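Local coordinates for protein metallocarboxypeptidase (Trypanosoma cruzi, PDB 3DWC) that probably releases single amino acids, other than proline, from the C-terminal ends of peptides as a metal-dependent carboxypeptidase of the M32 family, at residues 227-239 and 243-255. Sequence-based numbering, arbitrary orientation.
Sequences FDGGRLDVSAHPF and SKEDVRITTKYTE
T250 meets S235 and F239 through one hydroxyl, a worked example of a short side chain tying a strand to the loop beyond its neighbour. Its CB lies 3.5 Å from D233 O. From there OG1 sits between the backbone N and the carbonyl carbon (chi1 65°), where it donates to S235 OG at 2.7 Å. The same T250 OG1 accepts from F239 N at 3.2 Å. S235 OG in turn donates to H237 O from above the carbonyl plane. The methyl T250 CG2 turns to the F239 ring, 3.9 Å from F239 CE2. The backbone joins in, with T250 N bonded to F239 O at 2.9 Å. Strands 230-234 and 246-251 run parallel here, 14° apart, in a small mixed sheet within a largely helical M32 peptidase; I249 reaches helix 259-276, which carries the cobalt-binding H267 and H271. On the face shared with T250, R231 and R248 run alongside each other, R231 CD resting over one face of the R248 guanidinium, toward its rim, 3.7 Å from R248 NE. Each arginine uses NE and NH2 to hold both carboxylate oxygens of an aspartate in its own segment, D233 for R231 and D246 for R248, which probably offsets their like charges. Beyond them, R248 NH1 forms a salt bridge with D29 of the second subunit.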
ATOM      1  N   PHE B 227      17.018   0.464   6.065  1.00 30.83           N
ATOM      2  CA  PHE B 227      15.804  -0.366   6.156  1.00 30.60           C
ATOM      3  C   PHE B 227      14.721   0.222   7.063  1.00 30.33           C
ATOM      4  O   PHE B 227      13.620  -0.269   7.115  1.00 29.86           O
ATOM      5  CB  PHE B 227      16.162  -1.759   6.627  1.00 31.83           C
ATOM      6  CG  PHE B 227      16.668  -2.677   5.498  1.00 31.92           C
ATOM      7  CD1 PHE B 227      18.002  -2.990   5.377  1.00 32.61           C
ATOM      8  CD2 PHE B 227      15.790  -3.175   4.578  1.00 32.94           C
ATOM      9  CE1 PHE B 227      18.444  -3.822   4.372  1.00 30.45           C
ATOM     10  CE2 PHE B 227      16.203  -4.016   3.589  1.00 33.58           C
ATOM     11  CZ  PHE B 227      17.537  -4.336   3.481  1.00 33.58           C
ATOM     12  N   ASP B 228      15.038   1.284   7.790  1.00 31.00           N
ATOM     13  CA  ASP B 228      14.009   2.017   8.503  1.00 31.17           C
ATOM     14  C   ASP B 228      13.345   3.061   7.601  1.00 30.64           C
ATOM     15  O   ASP B 228      12.461   3.790   8.053  1.00 29.65           O
ATOM     16  CB  ASP B 228      14.601   2.689   9.740  1.00 31.56           C
ATOM     17  CG  ASP B 228      14.878   1.692  10.853  1.00 33.68           C
ATOM     18  OD1 ASP B 228      15.900   1.829  11.491  1.00 41.39           O
ATOM     19  OD2 ASP B 228      14.087   0.768  11.082  1.00 38.37           O
ATOM     20  N   GLY B 229      13.787   3.129   6.350  1.00 29.90           N
ATOM     21  CA  GLY B 229      13.238   4.042   5.375  1.00 30.28           C
ATOM     22  C   GLY B 229      13.052   3.394   4.012  1.00 29.72           C
ATOM     23  O   GLY B 229      13.133   4.051   2.987  1.00 29.88           O
ATOM     24  N   GLY B 230      12.774   2.103   4.000  1.00 30.68           N
ATOM     25  CA  GLY B 230      12.595   1.376   2.763  1.00 30.09           C
ATOM     26  C   GLY B 230      12.379  -0.107   2.988  1.00 30.96           C
ATOM     27  O   GLY B 230      12.392  -0.571   4.133  1.00 31.35           O
ATOM     28  N   ARG B 231      12.115  -0.838   1.902  1.00 30.52           N
ATOM     29  CA  ARG B 231      11.802  -2.251   2.015  1.00 30.72           C
ATOM     30  C   ARG B 231      12.394  -3.031   0.869  1.00 29.60           C
ATOM     31  O   ARG B 231      12.670  -2.434  -0.173  1.00 29.96           O
ATOM     32  CB  ARG B 231      10.282  -2.468   1.986  1.00 30.90           C
ATOM     33  CG  ARG B 231       9.490  -1.975   3.165  1.00 29.33           C
ATOM     34  CD  ARG B 231       7.985  -2.364   2.897  1.00 30.57           C
ATOM     35  NE  ARG B 231       7.865  -3.820   2.824  1.00 29.41           N
ATOM     36  CZ  ARG B 231       7.737  -4.615   3.885  1.00 31.88           C
ATOM     37  NH1 ARG B 231       7.565  -4.110   5.086  1.00 28.94           N
ATOM     38  NH2 ARG B 231       7.666  -5.940   3.725  1.00 34.89           N
ATOM     39  N   LEU B 232      12.561  -4.347   1.057  1.00 29.77           N
ATOM     40  CA  LEU B 232      12.720  -5.314  -0.058  1.00 31.27           C
ATOM     41  C   LEU B 232      11.548  -6.306  -0.112  1.00 31.82           C
ATOM     42  O   LEU B 232      11.230  -6.907   0.864  1.00 32.71           O
ATOM     43  CB  LEU B 232      14.043  -6.126   0.061  1.00 30.41           C
ATOM     44  CG  LEU B 232      14.291  -7.286  -0.916  1.00 29.71           C
ATOM     45  CD1 LEU B 232      14.487  -6.783  -2.331  1.00 27.21           C
ATOM     46  CD2 LEU B 232      15.466  -8.218  -0.535  1.00 29.37           C
ATOM     47  N   ASP B 233      10.960  -6.521  -1.276  1.00 33.66           N
ATOM     48  CA  ASP B 233       9.842  -7.500  -1.418  1.00 34.74           C
ATOM     49  C   ASP B 233       9.955  -8.195  -2.774  1.00 36.17           C
ATOM     50  O   ASP B 233      10.951  -8.038  -3.440  1.00 35.12           O
ATOM     51  CB  ASP B 233       8.493  -6.770  -1.311  1.00 33.72           C
ATOM     52  CG  ASP B 233       8.247  -6.228   0.067  1.00 33.40           C
ATOM     53  OD1 ASP B 233       8.001  -7.039   0.995  1.00 34.58           O
ATOM     54  OD2 ASP B 233       8.339  -4.998   0.244  1.00 32.11           O
ATOM     55  N   VAL B 234       8.910  -8.926  -3.187  1.00 38.91           N
ATOM     56  CA  VAL B 234       8.881  -9.704  -4.443  1.00 39.93           C
ATOM     57  C   VAL B 234       7.823  -9.145  -5.445  1.00 41.04           C
ATOM     58  O   VAL B 234       6.720  -8.777  -5.056  1.00 41.00           O
ATOM     59  CB  VAL B 234       8.637 -11.171  -4.110  1.00 40.83           C
ATOM     60  CG1 VAL B 234       8.406 -12.013  -5.370  1.00 43.41           C
ATOM     61  CG2 VAL B 234       9.820 -11.722  -3.301  1.00 41.45           C
ATOM     62  N   SER B 235       8.217  -8.964  -6.702  1.00 42.19           N
ATOM     63  CA  SER B 235       7.285  -8.715  -7.810  1.00 43.28           C
ATOM     64  C   SER B 235       7.748  -9.471  -9.057  1.00 44.36           C
ATOM     65  O   SER B 235       8.847 -10.005  -9.078  1.00 44.31           O
ATOM     66  CB  SER B 235       7.088  -7.232  -8.130  1.00 42.80           C
ATOM     67  OG  SER B 235       8.264  -6.600  -8.647  1.00 44.38           O
ATOM     68  N   ALA B 236       6.852  -9.559 -10.048  1.00 45.57           N
ATOM     69  CA  ALA B 236       7.128 -10.169 -11.336  1.00 47.00           C
ATOM     70  C   ALA B 236       8.247  -9.419 -12.085  1.00 48.14           C
ATOM     71  O   ALA B 236       9.070 -10.038 -12.745  1.00 48.44           O
ATOM     72  CB  ALA B 236       5.820 -10.241 -12.199  1.00 47.08           C
ATOM     73  N   HIS B 237       8.304  -8.094 -11.977  1.00 49.67           N
ATOM     74  CA  HIS B 237       9.427  -7.328 -12.568  1.00 49.75           C
ATOM     75  C   HIS B 237      10.141  -6.523 -11.475  1.00 50.44           C
ATOM     76  O   HIS B 237       9.498  -5.760 -10.767  1.00 51.29           O
ATOM     77  CB  HIS B 237       8.904  -6.412 -13.693  1.00 51.52           C
ATOM     78  CG  HIS B 237       7.981  -7.112 -14.664  1.00 54.67           C
ATOM     79  ND1 HIS B 237       6.615  -6.892 -14.691  1.00 58.71           N
ATOM     80  CD2 HIS B 237       8.222  -8.061 -15.607  1.00 57.70           C
ATOM     81  CE1 HIS B 237       6.060  -7.658 -15.617  1.00 57.98           C
ATOM     82  NE2 HIS B 237       7.011  -8.375 -16.191  1.00 58.31           N
ATOM     83  N   PRO B 238      11.456  -6.735 -11.273  1.00 49.52           N
ATOM     84  CA  PRO B 238      12.146  -5.891 -10.294  1.00 48.29           C
ATOM     85  C   PRO B 238      12.075  -4.409 -10.628  1.00 46.87           C
ATOM     86  O   PRO B 238      12.229  -4.017 -11.777  1.00 46.20           O
ATOM     87  CB  PRO B 238      13.603  -6.377 -10.359  1.00 48.85           C
ATOM     88  CG  PRO B 238      13.706  -7.093 -11.606  1.00 50.26           C
ATOM     89  CD  PRO B 238      12.375  -7.744 -11.807  1.00 50.29           C
ATOM     90  N   PHE B 239      11.793  -3.604  -9.624  1.00 44.73           N
ATOM     91  CA  PHE B 239      11.792  -2.170  -9.793  1.00 43.57           C
ATOM     92  C   PHE B 239      12.116  -1.563  -8.438  1.00 41.63           C
ATOM     93  O   PHE B 239      12.159  -2.256  -7.438  1.00 39.91           O
ATOM     94  CB  PHE B 239      10.442  -1.644 -10.318  1.00 44.24           C
ATOM     95  CG  PHE B 239       9.291  -1.881  -9.387  1.00 44.94           C
ATOM     96  CD1 PHE B 239       8.816  -0.879  -8.565  1.00 48.43           C
ATOM     97  CD2 PHE B 239       8.657  -3.115  -9.351  1.00 46.34           C
ATOM     98  CE1 PHE B 239       7.723  -1.117  -7.686  1.00 46.01           C
ATOM     99  CE2 PHE B 239       7.585  -3.354  -8.474  1.00 46.44           C
ATOM    100  CZ  PHE B 239       7.138  -2.347  -7.642  1.00 45.80           C
ATOM    101  N   SER B 243       8.256   6.068  -2.386  1.00 32.74           N
ATOM    102  CA  SER B 243       8.615   7.448  -2.143  1.00 32.19           C
ATOM    103  C   SER B 243      10.001   7.580  -1.500  1.00 32.28           C
ATOM    104  O   SER B 243      10.557   6.612  -0.953  1.00 33.44           O
ATOM    105  CB  SER B 243       7.563   8.052  -1.214  1.00 32.63           C
ATOM    106  OG  SER B 243       6.313   8.193  -1.872  1.00 33.70           O
ATOM    107  N   LYS B 244      10.575   8.766  -1.582  1.00 31.96           N
ATOM    108  CA  LYS B 244      11.957   9.007  -1.088  1.00 33.05           C
ATOM    109  C   LYS B 244      12.190   8.714   0.397  1.00 32.60           C
ATOM    110  O   LYS B 244      13.288   8.293   0.817  1.00 33.30           O
ATOM    111  CB  LYS B 244      12.379  10.440  -1.396  1.00 32.83           C
ATOM    112  CG  LYS B 244      12.501  10.707  -2.893  1.00 34.82           C
ATOM    113  CD  LYS B 244      13.241  12.027  -3.145  1.00 35.73           C
ATOM    114  CE  LYS B 244      12.788  12.725  -4.430  1.00 39.50           C
ATOM    115  NZ  LYS B 244      13.036  11.910  -5.637  1.00 45.03           N
ATOM    116  N   GLU B 245      11.169   8.969   1.197  1.00 32.88           N
ATOM    117  CA  GLU B 245      11.178   8.630   2.630  1.00 32.79           C
ATOM    118  C   GLU B 245      10.931   7.151   2.924  1.00 32.26           C
ATOM    119  O   GLU B 245      11.024   6.720   4.078  1.00 32.86           O
ATOM    120  CB  GLU B 245      10.118   9.472   3.389  1.00 33.28           C
ATOM    121  CG  GLU B 245      10.168  10.956   3.081  1.00 31.89           C
ATOM    122  CD  GLU B 245       9.308  11.392   1.917  1.00 33.81           C
ATOM    123  OE1 GLU B 245       9.150  12.628   1.796  1.00 32.94           O
ATOM    124  OE2 GLU B 245       8.801  10.536   1.123  1.00 29.82           O
ATOM    125  N   ASP B 246      10.608   6.369   1.893  1.00 32.70           N
ATOM    126  CA  ASP B 246      10.104   5.039   2.087  1.00 31.83           C
ATOM    127  C   ASP B 246      10.300   4.341   0.758  1.00 32.26           C
ATOM    128  O   ASP B 246       9.355   4.150   0.009  1.00 31.66           O
ATOM    129  CB  ASP B 246       8.615   5.143   2.525  1.00 32.22           C
ATOM    130  CG  ASP B 246       7.998   3.799   2.874  1.00 33.64           C
ATOM    131  OD1 ASP B 246       8.595   2.744   2.497  1.00 28.86           O
ATOM    132  OD2 ASP B 246       6.879   3.806   3.496  1.00 33.05           O
ATOM    133  N   VAL B 247      11.558   3.973   0.457  1.00 31.50           N
ATOM    134  CA  VAL B 247      11.929   3.493  -0.875  1.00 30.72           C
ATOM    135  C   VAL B 247      11.824   1.973  -0.870  1.00 30.61           C
ATOM    136  O   VAL B 247      12.410   1.329  -0.030  1.00 30.76           O
ATOM    137  CB  VAL B 247      13.371   3.917  -1.267  1.00 31.39           C
ATOM    138  CG1 VAL B 247      13.776   3.267  -2.704  1.00 30.16           C
ATOM    139  CG2 VAL B 247      13.480   5.375  -1.265  1.00 27.54           C
ATOM    140  N   ARG B 248      11.048   1.427  -1.785  1.00 30.24           N
ATOM    141  CA  ARG B 248      10.663   0.045  -1.787  1.00 30.67           C
ATOM    142  C   ARG B 248      11.076  -0.565  -3.143  1.00 31.80           C
ATOM    143  O   ARG B 248      10.555  -0.183  -4.195  1.00 31.71           O
ATOM    144  CB  ARG B 248       9.139  -0.105  -1.560  1.00 29.85           C
ATOM    145  CG  ARG B 248       8.699   0.527  -0.245  1.00 30.50           C
ATOM    146  CD  ARG B 248       7.292   0.155   0.150  1.00 30.64           C
ATOM    147  NE  ARG B 248       6.921   0.838   1.388  1.00 29.58           N
ATOM    148  CZ  ARG B 248       5.739   0.698   1.959  1.00 30.14           C
ATOM    149  NH1 ARG B 248       4.846  -0.088   1.409  1.00 32.98           N
ATOM    150  NH2 ARG B 248       5.417   1.410   3.023  1.00 28.57           N
ATOM    151  N   ILE B 249      12.001  -1.521  -3.065  1.00 32.16           N
ATOM    152  CA  ILE B 249      12.524  -2.226  -4.193  1.00 32.10           C
ATOM    153  C   ILE B 249      12.031  -3.672  -4.177  1.00 32.79           C
ATOM    154  O   ILE B 249      11.682  -4.209  -3.149  1.00 31.12           O
ATOM    155  CB  ILE B 249      14.058  -2.163  -4.231  1.00 32.80           C
ATOM    156  CG1 ILE B 249      14.723  -2.998  -3.149  1.00 31.28           C
ATOM    157  CG2 ILE B 249      14.563  -0.740  -4.087  1.00 28.52           C
ATOM    158  CD1 ILE B 249      16.189  -3.192  -3.489  1.00 32.72           C
ATOM    159  N   THR B 250      11.996  -4.297  -5.343  1.00 34.89           N
ATOM    160  CA  THR B 250      11.594  -5.684  -5.424  1.00 36.05           C
ATOM    161  C   THR B 250      12.558  -6.494  -6.300  1.00 37.68           C
ATOM    162  O   THR B 250      13.448  -5.943  -6.984  1.00 37.65           O
ATOM    163  CB  THR B 250      10.225  -5.803  -6.040  1.00 35.86           C
ATOM    164  OG1 THR B 250      10.308  -5.348  -7.375  1.00 37.63           O
ATOM    165  CG2 THR B 250       9.209  -4.975  -5.270  1.00 36.52           C
ATOM    166  N   THR B 251      12.338  -7.805  -6.272  1.00 38.82           N
ATOM    167  CA  THR B 251      13.088  -8.754  -7.046  1.00 39.59           C
ATOM    168  C   THR B 251      12.243 -10.008  -7.161  1.00 39.93           C
ATOM    169  O   THR B 251      11.107 -10.083  -6.719  1.00 40.15           O
ATOM    170  CB  THR B 251      14.446  -9.100  -6.383  1.00 40.25           C
ATOM    171  OG1 THR B 251      15.252  -9.840  -7.301  1.00 41.99           O
ATOM    172  CG2 THR B 251      14.236  -9.959  -5.099  1.00 40.59           C
ATOM    173  N   LYS B 252      12.832 -11.023  -7.738  1.00 41.27           N
ATOM    174  CA  LYS B 252      12.101 -12.240  -8.034  1.00 40.90           C
ATOM    175  C   LYS B 252      13.155 -13.334  -7.992  1.00 39.95           C
ATOM    176  O   LYS B 252      14.284 -13.096  -8.384  1.00 38.42           O
ATOM    177  CB  LYS B 252      11.533 -12.090  -9.416  1.00 41.86           C
ATOM    178  CG  LYS B 252      10.518 -13.128  -9.826  1.00 46.54           C
ATOM    179  CD  LYS B 252      10.740 -13.546 -11.283  1.00 52.14           C
ATOM    180  CE  LYS B 252      10.685 -12.344 -12.272  1.00 54.08           C
ATOM    181  NZ  LYS B 252      10.963 -12.752 -13.731  1.00 54.90           N
ATOM    182  N   TYR B 253      12.789 -14.489  -7.453  1.00 39.65           N
ATOM    183  CA  TYR B 253      13.720 -15.574  -7.255  1.00 39.45           C
ATOM    184  C   TYR B 253      13.321 -16.839  -8.018  1.00 39.19           C
ATOM    185  O   TYR B 253      12.139 -17.174  -8.103  1.00 38.70           O
ATOM    186  CB  TYR B 253      13.837 -15.912  -5.783  1.00 39.85           C
ATOM    187  CG  TYR B 253      14.193 -14.753  -4.884  1.00 38.86           C
ATOM    188  CD1 TYR B 253      13.217 -14.123  -4.130  1.00 41.30           C
ATOM    189  CD2 TYR B 253      15.474 -14.308  -4.784  1.00 40.38           C
ATOM    190  CE1 TYR B 253      13.505 -13.085  -3.323  1.00 40.40           C
ATOM    191  CE2 TYR B 253      15.790 -13.239  -3.973  1.00 42.09           C
ATOM    192  CZ  TYR B 253      14.791 -12.640  -3.236  1.00 40.45           C
ATOM    193  OH  TYR B 253      15.075 -11.582  -2.407  1.00 40.02           O
ATOM    194  N   THR B 254      14.339 -17.503  -8.563  1.00 38.59           N
ATOM    195  CA  THR B 254      14.255 -18.847  -9.099  1.00 39.04           C
ATOM    196  C   THR B 254      15.332 -19.675  -8.385  1.00 38.45           C
ATOM    197  O   THR B 254      16.448 -19.177  -8.118  1.00 37.72           O
ATOM    198  CB  THR B 254      14.499 -18.843 -10.639  1.00 39.20           C
ATOM    199  OG1 THR B 254      14.633 -20.173 -11.124  1.00 42.20           O
ATOM    200  CG2 THR B 254      15.766 -18.076 -11.009  1.00 40.12           C
ATOM    201  N   GLU B 255      14.980 -20.906  -8.019  1.00 37.80           N
ATOM    202  CA  GLU B 255      15.919 -21.849  -7.402  1.00 38.46           C
ATOM    203  C   GLU B 255      17.078 -22.214  -8.302  1.00 37.16           C
ATOM    204  O   GLU B 255      18.149 -22.562  -7.810  1.00 37.51           O
ATOM    205  CB  GLU B 255      15.235 -23.158  -6.971  1.00 38.62           C
ATOM    206  CG  GLU B 255      14.589 -23.099  -5.624  1.00 40.62           C
ATOM    207  CD  GLU B 255      14.302 -24.495  -5.059  1.00 41.89           C
ATOM    208  OE1 GLU B 255      14.362 -24.606  -3.799  1.00 45.98           O
ATOM    209  OE2 GLU B 255      14.077 -25.475  -5.857  1.00 42.29           O
TER
HETATM  210  O   HOH W   1      14.304   6.639   2.625  1.00 11.71           O
HETATM  211  O   HOH W   2       9.220  -3.456  -1.792  1.00  8.80           O